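Local atomic coordinates of adenylate kinase (Desulfovibrio gigas, PDB entry 2XB4), a protein that probably catalyses the reversible transfer of the terminal phosphate of ATP to AMP, and carries a zinc ion in its lid. Residues D142-K145 against C151-C154. Sequence-based numbering, arbitrary orientation.
Sequences DAIK and CRVC. Unlike the reference sequence in segment 142-145: Asp142 (reference Glu). With ZN (zinc ion), chain B.
Arg152, the residue just after the first cysteine of the CxxC zinc motif in the LID, reaches across to the backbone of residues 143-145, so that one surface turn of the LID meets another. The close part lies along its aliphatic stem and inner nitrogen, where CD rests 3.4 Å from Ile144 O. The single N-H of NE is shared: a water 2.6 Å from NE is the shorter partner, and Lys145 O takes a weak, bent bond (134° at the hydrogen). That water in turn donates to Lys145 O, 2.7 Å from its oxygen. The bend at chi3 (-45°) lays one guanidinium face against the Ala143-Ile144 backbone, with Lys145 O and the water at its edge; Ala143 O, above that face, is 3.2 Å from NH2 but too badly angled to bond. The other part is loose and exposed: the Lys145 side chain leads away to a long salt bridge with Asp142. Flanking Arg152 in sequence, Cys151 and Cys154 bind zinc together with Cys129 and His135. Cys151 SG, anti to its backbone N (chi1 179°), lies beside the carbonyl carbon and accepts hydrogen bonds from Val153 N at 3.4 Å and Cys154 N at 3.6 Å.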
ATOM      1  N   ASP A 142     -23.611  -7.663   0.339  1.00 21.56           N
ATOM      2  CA  ASP A 142     -24.309  -7.897  -0.971  1.00 23.94           C
ATOM      3  C   ASP A 142     -24.639  -6.563  -1.614  1.00 23.58           C
ATOM      4  O   ASP A 142     -24.496  -6.461  -2.814  1.00 23.44           O
ATOM      5  CB  ASP A 142     -25.602  -8.751  -0.957  1.00 25.23           C
ATOM      6  CG  ASP A 142     -25.777  -9.650  -2.326  1.00 32.42           C
ATOM      7  OD1 ASP A 142     -24.985 -10.568  -2.576  1.00 40.56           O
ATOM      8  OD2 ASP A 142     -26.694  -9.550  -3.171  1.00 42.40           O
ATOM      9  N   ALA A 143     -25.110  -5.559  -0.845  1.00 23.72           N
ATOM     10  CA  ALA A 143     -25.570  -4.284  -1.491  1.00 25.35           C
ATOM     11  C   ALA A 143     -24.456  -3.500  -2.198  1.00 22.91           C
ATOM     12  O   ALA A 143     -24.726  -2.648  -3.097  1.00 22.60           O
ATOM     13  CB  ALA A 143     -26.279  -3.382  -0.508  1.00 25.74           C
ATOM     14  N   ILE A 144     -23.202  -3.765  -1.816  1.00 21.56           N
ATOM     15  CA  ILE A 144     -22.065  -3.093  -2.466  1.00 18.34           C
ATOM     16  C   ILE A 144     -20.983  -4.068  -2.981  1.00 18.89           C
ATOM     17  O   ILE A 144     -19.813  -3.706  -3.030  1.00 16.34           O
ATOM     18  CB  ILE A 144     -21.396  -2.051  -1.517  1.00 18.07           C
ATOM     19  CG1 ILE A 144     -21.028  -2.709  -0.180  1.00 14.15           C
ATOM     20  CG2 ILE A 144     -22.345  -0.906  -1.256  1.00 17.43           C
ATOM     21  CD1 ILE A 144     -19.979  -1.936   0.677  1.00 14.64           C
ATOM     22  N   LYS A 145     -21.366  -5.288  -3.400  1.00 17.88           N
ATOM     23  CA  LYS A 145     -20.502  -6.260  -4.055  1.00 20.07           C
ATOM     24  C   LYS A 145     -19.921  -5.643  -5.273  1.00 19.75           C
ATOM     25  O   LYS A 145     -20.628  -4.853  -5.939  1.00 20.66           O
ATOM     26  CB  LYS A 145     -21.344  -7.409  -4.682  1.00 23.33           C
ATOM     27  CG  LYS A 145     -21.926  -8.363  -3.808  1.00 32.34           C
ATOM     28  CD  LYS A 145     -22.733  -9.407  -4.721  1.00 37.46           C
ATOM     29  CE  LYS A 145     -23.711  -8.815  -5.855  1.00 38.80           C
ATOM     30  NZ  LYS A 145     -24.767  -9.875  -6.243  1.00 41.78           N
ATOM     31  N   CYS A 151     -14.677  -2.053  -9.883  1.00 12.72           N
ATOM     32  CA  CYS A 151     -15.508  -1.157  -9.062  1.00 13.42           C
ATOM     33  C   CYS A 151     -16.954  -1.103  -9.561  1.00 12.80           C
ATOM     34  O   CYS A 151     -17.158  -0.887 -10.754  1.00 15.02           O
ATOM     35  CB  CYS A 151     -14.886   0.268  -9.087  1.00 12.01           C
ATOM     36  SG  CYS A 151     -15.899   1.419  -8.112  1.00 13.61           S
ATOM     37  N   ARG A 152     -17.952  -1.292  -8.671  1.00 15.27           N
ATOM     38  CA  ARG A 152     -19.373  -1.293  -9.047  1.00 14.62           C
ATOM     39  C   ARG A 152     -19.887   0.111  -9.378  1.00 16.62           C
ATOM     40  O   ARG A 152     -20.982   0.260  -9.910  1.00 16.27           O
ATOM     41  CB  ARG A 152     -20.204  -1.827  -7.870  1.00 17.78           C
ATOM     42  CG  ARG A 152     -20.066  -0.869  -6.619  1.00 17.45           C
ATOM     43  CD  ARG A 152     -20.772  -1.423  -5.399  1.00 20.39           C
ATOM     44  NE  ARG A 152     -22.087  -1.929  -5.764  1.00 33.21           N
ATOM     45  CZ  ARG A 152     -23.165  -1.158  -5.782  1.00 37.67           C
ATOM     46  NH1 ARG A 152     -22.998   0.153  -5.446  1.00 35.83           N
ATOM     47  NH2 ARG A 152     -24.373  -1.680  -6.139  1.00 38.27           N
ATOM     48  N   VAL A 153     -19.123   1.150  -9.029  1.00 14.05           N
ATOM     49  CA  VAL A 153     -19.549   2.547  -9.315  1.00 12.82           C
ATOM     50  C   VAL A 153     -18.998   2.976 -10.661  1.00 13.50           C
ATOM     51  O   VAL A 153     -19.725   3.546 -11.461  1.00 17.32           O
ATOM     52  CB  VAL A 153     -18.979   3.549  -8.244  1.00 11.41           C
ATOM     53  CG1 VAL A 153     -19.443   5.009  -8.551  1.00 11.28           C
ATOM     54  CG2 VAL A 153     -19.430   3.188  -6.835  1.00 14.81           C
ATOM     55  N   CYS A 154     -17.706   2.742 -10.915  1.00 14.26           N
ATOM     56  CA  CYS A 154     -17.080   3.351 -12.104  1.00 15.85           C
ATOM     57  C   CYS A 154     -16.312   2.383 -12.995  1.00 15.47           C
ATOM     58  O   CYS A 154     -15.821   2.795 -14.063  1.00 15.91           O
ATOM     59  CB  CYS A 154     -16.148   4.522 -11.714  1.00 16.33           C
ATOM     60  SG  CYS A 154     -14.565   3.864 -10.940  1.00 15.65           S
TER
HETATM   61 ZN    ZN B1224     -14.708   3.355  -8.654  1.00 14.25          ZN
HETATM   62  O   HOH W   1     -23.128  -4.098  -6.700  1.00 26.43           O